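Local atomic coordinates of checkpoint serine/threonine-protein kinase BUB1 (Saccharomyces cerevisiae, PDB entry 3ESL), a protein that signals in the mitotic spindle assembly checkpoint, delaying anaphase until chromosomes are bioriented, and phosphorylates proteins such as BUB3 on serine or threonine. Residues E97-F102 with K123-A128; K113-Y118 with C146-R151; F117-S122 with V136-G141. All blocks are in the same frame, centred on the assembly; numbering follows the deposited sequence.

How the contacts relate
The three contacts lie in the conserved N-terminal TPR-like, all-helical domain of BUB1 and share helix 115-127. From the N terminus, 97-102 on helix 95-108 comes first, and contact 1 closes a loop of 20 residues back to it from the end of helix 115-127. Within that loop, 113-118 begins contact 2, which closes 27 residues later at the start of helix 149-165. Contact 3 joins 117-122 to 136-141 of the next helix, 131-143, across 13 residues. Contact 1 crosses both others, whereas contacts 2 and 3 share Phe117 and Tyr118. Together they tie four helices in series, and Phe102 on Phe121 and Arg151 with Glu119 connect neighbouring contacts.

Contact 1: residues E97-F102 with K123-A128; sequences ESENTF and KLLENA
Leu124 on helix 115-127 packs against Ser98, Glu99 and Phe102 on helix 95-108, where two helices of the TPR-like superhelix run close to antiparallel. The segments' axes come within 10.8 Å and cross at -150°, a spacing bridged by side chains with no hydrogen bond across. Leu124 does most of the bridging. With CG anti to the backbone N (chi1 180°), it extends both methyls toward helix 95-108. CD1 meets Ser98, lying 3.8 Å from Ser98 CB, while CD2 fits into the groove made by three residues of the facing helix. There Leu124 CD2 comes 3.6 Å from Glu99 N and 3.9 Å from Glu99 CB, so it presses on the helix backbone as well as on the start of a side chain. The same methyl meets the Phe102 ring obliquely, Leu124 CD2 being 3.7 Å from Phe102 CD2. Glu99 passes nearly perpendicular to Leu125. Its chain is extended, with CG anti to the backbone N (chi1 -173°), and this carries the carboxylate across to Leu125, where Glu99 OE2 lies 3.5 Å from Leu125 CD2. That oxygen has its charged partner elsewhere, in a salt bridge with Arg185 of helix 177-186, so the methyl lies beside a carboxylate whose charge is probably largely balanced. Ser98 meets Leu124 mainly through CB, while its hydroxyl is hydrogen-bonded to Asn94 O. Four of the five touching residues are buried, and the interface continues on several sides. Ser98 and Phe102 also touch Ile87 of helix 77-90, and the Phe102 ring stacks with Phe121 one turn before Leu124. From helix 115-127, Leu125 reaches on to Ala134 and Leu137 of helix 131-143, so that four successive helices meet here.

Contact 2: residues K113-Y118 with C146-R151; sequences KLSLFY and CRPYNR
Leu114 and Arg147 form a single backbone bridge of parallel type, with Arg147 N donating to Lys113 O (3.1 Å) and Ser115 N to Arg147 O (2.8 Å, 171° at the hydrogen). It joins the turns leading into two helices of the TPR-like array, and Leu114 and Pro148 occupy the N-cap positions of helices 115-127 and 149-165. Ser115 is gripped from both ends. Its N uses the bridge, and its OG, anti to the carbonyl carbon (chi1 -65°), donates to Pro148 O at 2.7 Å from above the carbonyl plane. Replacing Ser115 by alanine would probably leave Pro148 O without its hydroxyl donor, so that the two helix starts would lose one of the bonds between them. Next to the serine, Cys146 CB meets the Tyr118 ring obliquely, 4.2 Å from Tyr118 CE2. On the other side of the bridge, Leu114 and Arg147 run alongside one another in the same direction, and Leu114 CD2 rests over one face of the guanidinium, off toward its rim, 3.7 Å from Arg147 CZ. Arg151 reaches over to helix 115-127, where its NH2 forms a salt bridge with Glu119 OE1, one turn on. Its guanidinium has Pro148 CG over one face, and Arg151 NH2 approaches Leu116 N to 3.6 Å, almost in the guanidinium plane.

Contact 3: residues F117-S122 with V136-G141; sequences FYEEFS and VLLELG
Tyr118 lays the face of its ring flat on the backbone of Gly141, whose CA sits 3.4 Å from the ring centroid and only 5° off the normal, a CH-pi contact almost exactly over the centre. With no side chain at Gly141, the ring can come this close to the helix. Phe117 CD2 covers the opposite face, and between them these two neighbours hold the ring's turn, while the Tyr118 hydroxyl, hydrogen-bonded to Thr112 O and Asn144 ND2, pins the far end of the side chain. At the ring's rim Tyr118 CD1 lies 4.0 Å from Leu137 CD1. Leu137 sends its other methyl to Phe121, coming in roughly perpendicular to that side chain. Leu137 CD2 stands over the ring 3.6 Å from the Phe121 centroid, displaced toward CG, which it approaches to 3.3 Å; this is the face opposite the offset stack with Phe102. With OG anti to the backbone N (chi1 176°), the buried Ser122 hydroxyl lies 3.5 Å from Leu138 CG and is hydrogen-bonded to Ala134 O. The two neighbouring helices of this TPR-like domain run almost exactly antiparallel, the segments at 174° with their axes 8.7 Å apart. Helix 95-108 flanks the pair through Phe102, and helix 149-165 packs alongside through Leu152 and Leu156 on Leu138, while helix 177-186 brings Leu186 to Phe121.

Contact 1: residues E97-F102 with K123-A128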
loop_
_atom_site.group_PDB
_atom_site.type_symbol
_atom_site.label_atom_id
_atom_site.label_comp_id
_atom_site.label_asym_id
_atom_site.label_seq_id
_atom_site.Cartn_x
_atom_site.Cartn_y
_atom_site.Cartn_z
ATOM N N GLU A 97 -5.635 5.935 9.730
ATOM C CA GLU A 97 -4.426 5.130 9.568
ATOM C C GLU A 97 -4.197 4.778 8.106
ATOM O O GLU A 97 -3.060 4.785 7.654
ATOM C CB GLU A 97 -4.462 3.889 10.458
ATOM C CG GLU A 97 -4.219 4.256 11.927
ATOM C CD GLU A 97 -2.907 5.009 12.122
ATOM O OE1 GLU A 97 -1.853 4.448 11.763
ATOM O OE2 GLU A 97 -2.927 6.170 12.608
ATOM N N SER A 98 -5.279 4.502 7.372
ATOM C CA SER A 98 -5.158 4.307 5.903
ATOM C C SER A 98 -4.577 5.540 5.217
ATOM O O SER A 98 -3.592 5.439 4.471
ATOM C CB SER A 98 -6.506 3.931 5.256
ATOM O OG SER A 98 -6.922 2.639 5.671
ATOM N N GLU A 99 -5.179 6.701 5.471
ATOM C CA GLU A 99 -4.709 7.936 4.861
ATOM C C GLU A 99 -3.268 8.245 5.298
ATOM O O GLU A 99 -2.446 8.666 4.485
ATOM C CB GLU A 99 -5.633 9.116 5.186
ATOM C CG GLU A 99 -5.231 10.353 4.416
ATOM C CD GLU A 99 -6.018 11.592 4.779
ATOM O OE1 GLU A 99 -6.166 11.884 5.982
ATOM O OE2 GLU A 99 -6.472 12.284 3.839
ATOM N N ASN A 100 -2.969 8.020 6.575
ATOM C CA ASN A 100 -1.620 8.271 7.073
ATOM C C ASN A 100 -0.572 7.383 6.404
ATOM O O ASN A 100 0.568 7.799 6.205
ATOM C CB ASN A 100 -1.553 8.106 8.586
ATOM C CG ASN A 100 -2.218 9.255 9.319
ATOM O OD1 ASN A 100 -2.566 10.280 8.718
ATOM N ND2 ASN A 100 -2.397 9.092 10.626
ATOM N N THR A 101 -0.974 6.164 6.065
ATOM C CA THR A 101 -0.088 5.260 5.330
ATOM C C THR A 101 0.184 5.823 3.936
ATOM O O THR A 101 1.346 5.912 3.532
ATOM C CB THR A 101 -0.637 3.818 5.291
ATOM O OG1 THR A 101 -0.879 3.370 6.630
ATOM C CG2 THR A 101 0.383 2.863 4.639
ATOM N N PHE A 102 -0.865 6.250 3.217
ATOM C CA PHE A 102 -0.642 6.854 1.902
ATOM C C PHE A 102 0.228 8.116 1.988
ATOM O O PHE A 102 1.091 8.344 1.141
ATOM C CB PHE A 102 -1.959 7.200 1.214
ATOM C CG PHE A 102 -2.649 6.027 0.572
ATOM C CD1 PHE A 102 -2.147 5.460 -0.597
ATOM C CD2 PHE A 102 -3.853 5.546 1.097
ATOM C CE1 PHE A 102 -2.816 4.380 -1.214
ATOM C CE2 PHE A 102 -4.524 4.478 0.507
ATOM C CZ PHE A 102 -3.999 3.892 -0.663
ATOM N N LYS A 123 -9.256 6.727 -4.486
ATOM C CA LYS A 123 -10.390 5.884 -4.093
ATOM C C LYS A 123 -10.655 6.011 -2.590
ATOM O O LYS A 123 -11.810 6.126 -2.170
ATOM C CB LYS A 123 -10.167 4.423 -4.489
ATOM C CG LYS A 123 -11.348 3.494 -4.179
ATOM C CD LYS A 123 -11.044 2.027 -4.531
ATOM C CE LYS A 123 -10.189 1.331 -3.463
ATOM N NZ LYS A 123 -10.933 1.078 -2.183
ATOM N N LEU A 124 -9.592 6.010 -1.782
ATOM C CA LEU A 124 -9.768 6.172 -0.332
ATOM C C LEU A 124 -10.477 7.497 -0.018
ATOM O O LEU A 124 -11.446 7.523 0.758
ATOM C CB LEU A 124 -8.415 6.083 0.401
ATOM C CG LEU A 124 -8.486 6.242 1.924
ATOM C CD1 LEU A 124 -8.961 4.974 2.586
ATOM C CD2 LEU A 124 -7.133 6.666 2.487
ATOM N N LEU A 125 -9.993 8.586 -0.615
ATOM C CA LEU A 125 -10.554 9.905 -0.372
ATOM C C LEU A 125 -11.980 9.970 -0.907
ATOM O O LEU A 125 -12.849 10.552 -0.261
ATOM C CB LEU A 125 -9.711 10.995 -1.019
ATOM C CG LEU A 125 -8.292 11.186 -0.477
ATOM C CD1 LEU A 125 -7.627 12.377 -1.151
ATOM C CD2 LEU A 125 -8.313 11.343 1.050
ATOM N N GLU A 126 -12.206 9.361 -2.072
ATOM C CA GLU A 126 -13.561 9.320 -2.658
ATOM C C GLU A 126 -14.575 8.662 -1.716
ATOM O O GLU A 126 -15.648 9.238 -1.437
ATOM C CB GLU A 126 -13.547 8.627 -4.030
ATOM C CG GLU A 126 -14.959 8.286 -4.541
ATOM C CD GLU A 126 -14.982 7.626 -5.906
ATOM O OE1 GLU A 126 -13.916 7.196 -6.416
ATOM O OE2 GLU A 126 -16.093 7.543 -6.479
ATOM N N ASN A 127 -14.240 7.471 -1.232
ATOM C CA ASN A 127 -15.086 6.735 -0.292
ATOM C C ASN A 127 -15.318 7.505 1.009
ATOM O O ASN A 127 -16.393 7.402 1.613
ATOM C CB ASN A 127 -14.518 5.344 -0.006
ATOM C CG ASN A 127 -14.553 4.429 -1.228
ATOM O OD1 ASN A 127 -15.372 4.603 -2.129
ATOM N ND2 ASN A 127 -13.666 3.445 -1.252
ATOM N N ALA A 128 -14.320 8.287 1.417
ATOM C CA ALA A 128 -14.435 9.134 2.608
ATOM C C ALA A 128 -15.155 10.438 2.294
ATOM O O ALA A 128 -15.263 11.308 3.154
ATOM C CB ALA A 128 -13.065 9.432 3.198
#

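Contact 2: residues K113-Y118 with C146-R151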
loop_
_atom_site.group_PDB
_atom_site.type_symbol
_atom_site.label_atom_id
_atom_site.label_comp_id
_atom_site.label_asym_id
_atom_site.label_seq_id
_atom_site.Cartn_x
_atom_site.Cartn_y
_atom_site.Cartn_z
ATOM N N LYS A 113 5.534 7.676 -8.708
ATOM C CA LYS A 113 5.621 7.660 -10.162
ATOM C C LYS A 113 4.723 6.583 -10.781
ATOM O O LYS A 113 4.787 6.328 -11.998
ATOM C CB LYS A 113 7.079 7.501 -10.613
ATOM C CG LYS A 113 7.994 8.627 -10.162
ATOM C CD LYS A 113 9.444 8.367 -10.598
ATOM C CE LYS A 113 10.390 9.407 -9.992
ATOM N NZ LYS A 113 11.767 9.324 -10.580
ATOM N N LEU A 114 3.887 5.951 -9.952
ATOM C CA LEU A 114 2.991 4.886 -10.413
ATOM C C LEU A 114 1.514 5.270 -10.329
ATOM O O LEU A 114 1.040 5.691 -9.267
ATOM C CB LEU A 114 3.223 3.602 -9.597
ATOM C CG LEU A 114 4.650 3.038 -9.705
ATOM C CD1 LEU A 114 4.803 1.866 -8.763
ATOM C CD2 LEU A 114 4.967 2.627 -11.160
ATOM N N SER A 115 0.791 5.082 -11.438
ATOM C CA SER A 115 -0.649 5.397 -11.498
ATOM C C SER A 115 -1.461 4.737 -10.385
ATOM O O SER A 115 -2.381 5.345 -9.831
ATOM C CB SER A 115 -1.236 4.992 -12.854
ATOM O OG SER A 115 -0.675 5.770 -13.883
ATOM N N LEU A 116 -1.138 3.484 -10.073
ATOM C CA LEU A 116 -1.849 2.738 -9.052
ATOM C C LEU A 116 -1.891 3.480 -7.721
ATOM O O LEU A 116 -2.907 3.436 -7.022
ATOM C CB LEU A 116 -1.218 1.352 -8.880
ATOM C CG LEU A 116 -1.931 0.428 -7.879
ATOM C CD1 LEU A 116 -3.350 0.129 -8.317
ATOM C CD2 LEU A 116 -1.129 -0.837 -7.680
ATOM N N PHE A 117 -0.797 4.164 -7.381
ATOM C CA PHE A 117 -0.732 4.880 -6.110
ATOM C C PHE A 117 -1.838 5.933 -6.066
ATOM O O PHE A 117 -2.632 5.993 -5.116
ATOM C CB PHE A 117 0.637 5.534 -5.909
ATOM C CG PHE A 117 0.692 6.461 -4.717
ATOM C CD1 PHE A 117 0.933 5.961 -3.443
ATOM C CD2 PHE A 117 0.472 7.836 -4.870
ATOM C CE1 PHE A 117 0.962 6.824 -2.329
ATOM C CE2 PHE A 117 0.505 8.703 -3.764
ATOM C CZ PHE A 117 0.757 8.193 -2.491
ATOM N N TYR A 118 -1.897 6.741 -7.118
ATOM C CA TYR A 118 -2.883 7.822 -7.170
ATOM C C TYR A 118 -4.297 7.296 -7.282
ATOM O O TYR A 118 -5.215 7.847 -6.654
ATOM C CB TYR A 118 -2.545 8.773 -8.312
ATOM C CG TYR A 118 -1.204 9.413 -8.102
ATOM C CD1 TYR A 118 -1.069 10.586 -7.354
ATOM C CD2 TYR A 118 -0.050 8.832 -8.632
ATOM C CE1 TYR A 118 0.189 11.157 -7.147
ATOM C CE2 TYR A 118 1.200 9.399 -8.430
ATOM C CZ TYR A 118 1.313 10.555 -7.694
ATOM O OH TYR A 118 2.555 11.105 -7.500
ATOM N N CYS A 146 3.031 9.846 -14.101
ATOM C CA CYS A 146 2.949 8.481 -13.568
ATOM C C CYS A 146 2.558 7.468 -14.651
ATOM O O CYS A 146 1.863 7.808 -15.613
ATOM C CB CYS A 146 1.963 8.420 -12.395
ATOM S SG CYS A 146 0.267 8.761 -12.864
ATOM N N ARG A 147 3.002 6.221 -14.477
ATOM C CA ARG A 147 2.772 5.144 -15.450
ATOM C C ARG A 147 1.941 4.021 -14.811
ATOM O O ARG A 147 2.074 3.795 -13.604
ATOM C CB ARG A 147 4.118 4.627 -15.996
ATOM C CG ARG A 147 5.049 3.985 -14.948
ATOM C CD ARG A 147 6.139 3.099 -15.603
ATOM N NE ARG A 147 6.596 2.095 -14.635
ATOM C CZ ARG A 147 5.935 0.973 -14.364
ATOM N NH1 ARG A 147 4.816 0.682 -15.031
ATOM N NH2 ARG A 147 6.398 0.126 -13.433
ATOM N N PRO A 148 1.028 3.359 -15.578
ATOM C CA PRO A 148 0.589 3.612 -16.966
ATOM C C PRO A 148 -0.295 4.855 -17.072
ATOM O O PRO A 148 -1.333 4.957 -16.398
ATOM C CB PRO A 148 -0.236 2.371 -17.314
ATOM C CG PRO A 148 -0.706 1.835 -16.036
ATOM C CD PRO A 148 0.310 2.207 -14.990
ATOM N N TYR A 149 0.123 5.778 -17.926
ATOM C CA TYR A 149 -0.483 7.105 -18.004
ATOM C C TYR A 149 -1.928 7.097 -18.504
ATOM O O TYR A 149 -2.795 7.749 -17.918
ATOM C CB TYR A 149 0.387 8.010 -18.875
ATOM C CG TYR A 149 -0.014 9.461 -18.846
ATOM C CD1 TYR A 149 0.374 10.291 -17.790
ATOM C CD2 TYR A 149 -0.774 10.013 -19.881
ATOM C CE1 TYR A 149 0.006 11.637 -17.759
ATOM C CE2 TYR A 149 -1.145 11.362 -19.861
ATOM C CZ TYR A 149 -0.751 12.162 -18.801
ATOM O OH TYR A 149 -1.109 13.491 -18.777
ATOM N N ASN A 150 -2.190 6.369 -19.587
ATOM C CA ASN A 150 -3.521 6.376 -20.187
ATOM C C ASN A 150 -4.597 5.781 -19.293
ATOM O O ASN A 150 -5.742 6.248 -19.285
ATOM C CB ASN A 150 -3.510 5.708 -21.566
ATOM C CG ASN A 150 -2.867 6.583 -22.634
ATOM O OD1 ASN A 150 -2.949 7.813 -22.588
ATOM N ND2 ASN A 150 -2.231 5.950 -23.608
ATOM N N ARG A 151 -4.231 4.753 -18.531
ATOM C CA ARG A 151 -5.166 4.156 -17.590
ATOM C C ARG A 151 -5.587 5.174 -16.531
ATOM O O ARG A 151 -6.761 5.226 -16.149
ATOM C CB ARG A 151 -4.558 2.925 -16.925
ATOM C CG ARG A 151 -5.589 2.044 -16.242
ATOM C CD ARG A 151 -4.914 0.942 -15.463
ATOM N NE ARG A 151 -4.245 1.476 -14.278
ATOM C CZ ARG A 151 -3.197 0.902 -13.698
ATOM N NH1 ARG A 151 -2.686 -0.215 -14.205
ATOM N NH2 ARG A 151 -2.653 1.452 -12.619
#

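Contact 3: residues F117-S122 with V136-G141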
loop_
_atom_site.group_PDB
_atom_site.type_symbol
_atom_site.label_atom_id
_atom_site.label_comp_id
_atom_site.label_asym_id
_atom_site.label_seq_id
_atom_site.Cartn_x
_atom_site.Cartn_y
_atom_site.Cartn_z
ATOM N N PHE A 117 -0.797 4.164 -7.381
ATOM C CA PHE A 117 -0.732 4.880 -6.110
ATOM C C PHE A 117 -1.838 5.933 -6.066
ATOM O O PHE A 117 -2.632 5.993 -5.116
ATOM C CB PHE A 117 0.637 5.534 -5.909
ATOM C CG PHE A 117 0.692 6.461 -4.717
ATOM C CD1 PHE A 117 0.933 5.961 -3.443
ATOM C CD2 PHE A 117 0.472 7.836 -4.870
ATOM C CE1 PHE A 117 0.962 6.824 -2.329
ATOM C CE2 PHE A 117 0.505 8.703 -3.764
ATOM C CZ PHE A 117 0.757 8.193 -2.491
ATOM N N TYR A 118 -1.897 6.741 -7.118
ATOM C CA TYR A 118 -2.883 7.822 -7.170
ATOM C C TYR A 118 -4.297 7.296 -7.282
ATOM O O TYR A 118 -5.215 7.847 -6.654
ATOM C CB TYR A 118 -2.545 8.773 -8.312
ATOM C CG TYR A 118 -1.204 9.413 -8.102
ATOM C CD1 TYR A 118 -1.069 10.586 -7.354
ATOM C CD2 TYR A 118 -0.050 8.832 -8.632
ATOM C CE1 TYR A 118 0.189 11.157 -7.147
ATOM C CE2 TYR A 118 1.200 9.399 -8.430
ATOM C CZ TYR A 118 1.313 10.555 -7.694
ATOM O OH TYR A 118 2.555 11.105 -7.500
ATOM N N GLU A 119 -4.483 6.230 -8.062
ATOM C CA GLU A 119 -5.818 5.602 -8.190
ATOM C C GLU A 119 -6.370 5.114 -6.848
ATOM O O GLU A 119 -7.525 5.388 -6.493
ATOM C CB GLU A 119 -5.783 4.453 -9.204
ATOM C CG GLU A 119 -5.532 4.941 -10.631
ATOM C CD GLU A 119 -5.244 3.815 -11.619
ATOM O OE1 GLU A 119 -4.656 2.785 -11.217
ATOM O OE2 GLU A 119 -5.606 3.968 -12.811
ATOM N N GLU A 120 -5.535 4.391 -6.106
ATOM C CA GLU A 120 -5.938 3.849 -4.813
ATOM C C GLU A 120 -6.125 4.921 -3.736
ATOM O O GLU A 120 -7.091 4.863 -2.970
ATOM C CB GLU A 120 -4.948 2.766 -4.361
ATOM C CG GLU A 120 -4.964 1.520 -5.267
ATOM C CD GLU A 120 -6.265 0.720 -5.185
ATOM O OE1 GLU A 120 -6.906 0.687 -4.111
ATOM O OE2 GLU A 120 -6.646 0.113 -6.210
ATOM N N PHE A 121 -5.208 5.887 -3.686
ATOM C CA PHE A 121 -5.279 6.975 -2.720
ATOM C C PHE A 121 -6.544 7.800 -3.021
ATOM O O PHE A 121 -7.325 8.121 -2.118
ATOM C CB PHE A 121 -4.004 7.816 -2.820
ATOM C CG PHE A 121 -3.772 8.768 -1.654
ATOM C CD1 PHE A 121 -4.713 8.929 -0.638
ATOM C CD2 PHE A 121 -2.606 9.527 -1.616
ATOM C CE1 PHE A 121 -4.482 9.824 0.421
ATOM C CE2 PHE A 121 -2.376 10.436 -0.573
ATOM C CZ PHE A 121 -3.308 10.577 0.442
ATOM N N SER A 122 -6.772 8.084 -4.298
ATOM C CA SER A 122 -7.990 8.805 -4.699
ATOM C C SER A 122 -9.251 8.048 -4.283
ATOM O O SER A 122 -10.214 8.667 -3.791
ATOM C CB SER A 122 -8.001 9.080 -6.207
ATOM O OG SER A 122 -9.230 9.695 -6.591
ATOM N N VAL A 136 -8.375 15.974 -7.532
ATOM C CA VAL A 136 -7.106 16.691 -7.620
ATOM C C VAL A 136 -5.930 15.710 -7.510
ATOM O O VAL A 136 -4.905 15.872 -8.177
ATOM C CB VAL A 136 -6.997 17.798 -6.554
ATOM C CG1 VAL A 136 -5.626 18.470 -6.598
ATOM C CG2 VAL A 136 -8.089 18.845 -6.768
ATOM N N LEU A 137 -6.103 14.688 -6.679
ATOM C CA LEU A 137 -5.070 13.670 -6.518
ATOM C C LEU A 137 -4.803 12.917 -7.827
ATOM O O LEU A 137 -3.647 12.650 -8.169
ATOM C CB LEU A 137 -5.457 12.717 -5.405
ATOM C CG LEU A 137 -4.397 11.799 -4.825
ATOM C CD1 LEU A 137 -3.111 12.562 -4.490
ATOM C CD2 LEU A 137 -5.014 11.150 -3.603
ATOM N N LEU A 138 -5.862 12.592 -8.568
ATOM C CA LEU A 138 -5.676 11.946 -9.878
ATOM C C LEU A 138 -4.949 12.879 -10.842
ATOM O O LEU A 138 -4.023 12.467 -11.551
ATOM C CB LEU A 138 -7.004 11.485 -10.477
ATOM C CG LEU A 138 -7.727 10.367 -9.728
ATOM C CD1 LEU A 138 -9.140 10.192 -10.269
ATOM C CD2 LEU A 138 -6.948 9.040 -9.791
ATOM N N GLU A 139 -5.339 14.150 -10.837
ATOM C CA GLU A 139 -4.680 15.146 -11.678
ATOM C C GLU A 139 -3.210 15.352 -11.284
ATOM O O GLU A 139 -2.364 15.610 -12.139
ATOM C CB GLU A 139 -5.449 16.472 -11.637
ATOM C CG GLU A 139 -6.894 16.334 -12.089
ATOM C CD GLU A 139 -7.691 17.617 -11.932
ATOM O OE1 GLU A 139 -7.371 18.425 -11.029
ATOM O OE2 GLU A 139 -8.650 17.807 -12.713
ATOM N N LEU A 140 -2.913 15.213 -9.993
ATOM C CA LEU A 140 -1.536 15.305 -9.505
ATOM C C LEU A 140 -0.681 14.154 -10.046
ATOM O O LEU A 140 0.479 14.350 -10.407
ATOM C CB LEU A 140 -1.499 15.313 -7.973
ATOM C CG LEU A 140 -0.136 15.416 -7.272
ATOM C CD1 LEU A 140 0.616 16.717 -7.627
ATOM C CD2 LEU A 140 -0.296 15.298 -5.755
ATOM N N GLY A 141 -1.263 12.960 -10.085
ATOM C CA GLY A 141 -0.592 11.800 -10.663
ATOM C C GLY A 141 -0.198 12.052 -12.106
ATOM O O GLY A 141 0.933 11.773 -12.499
#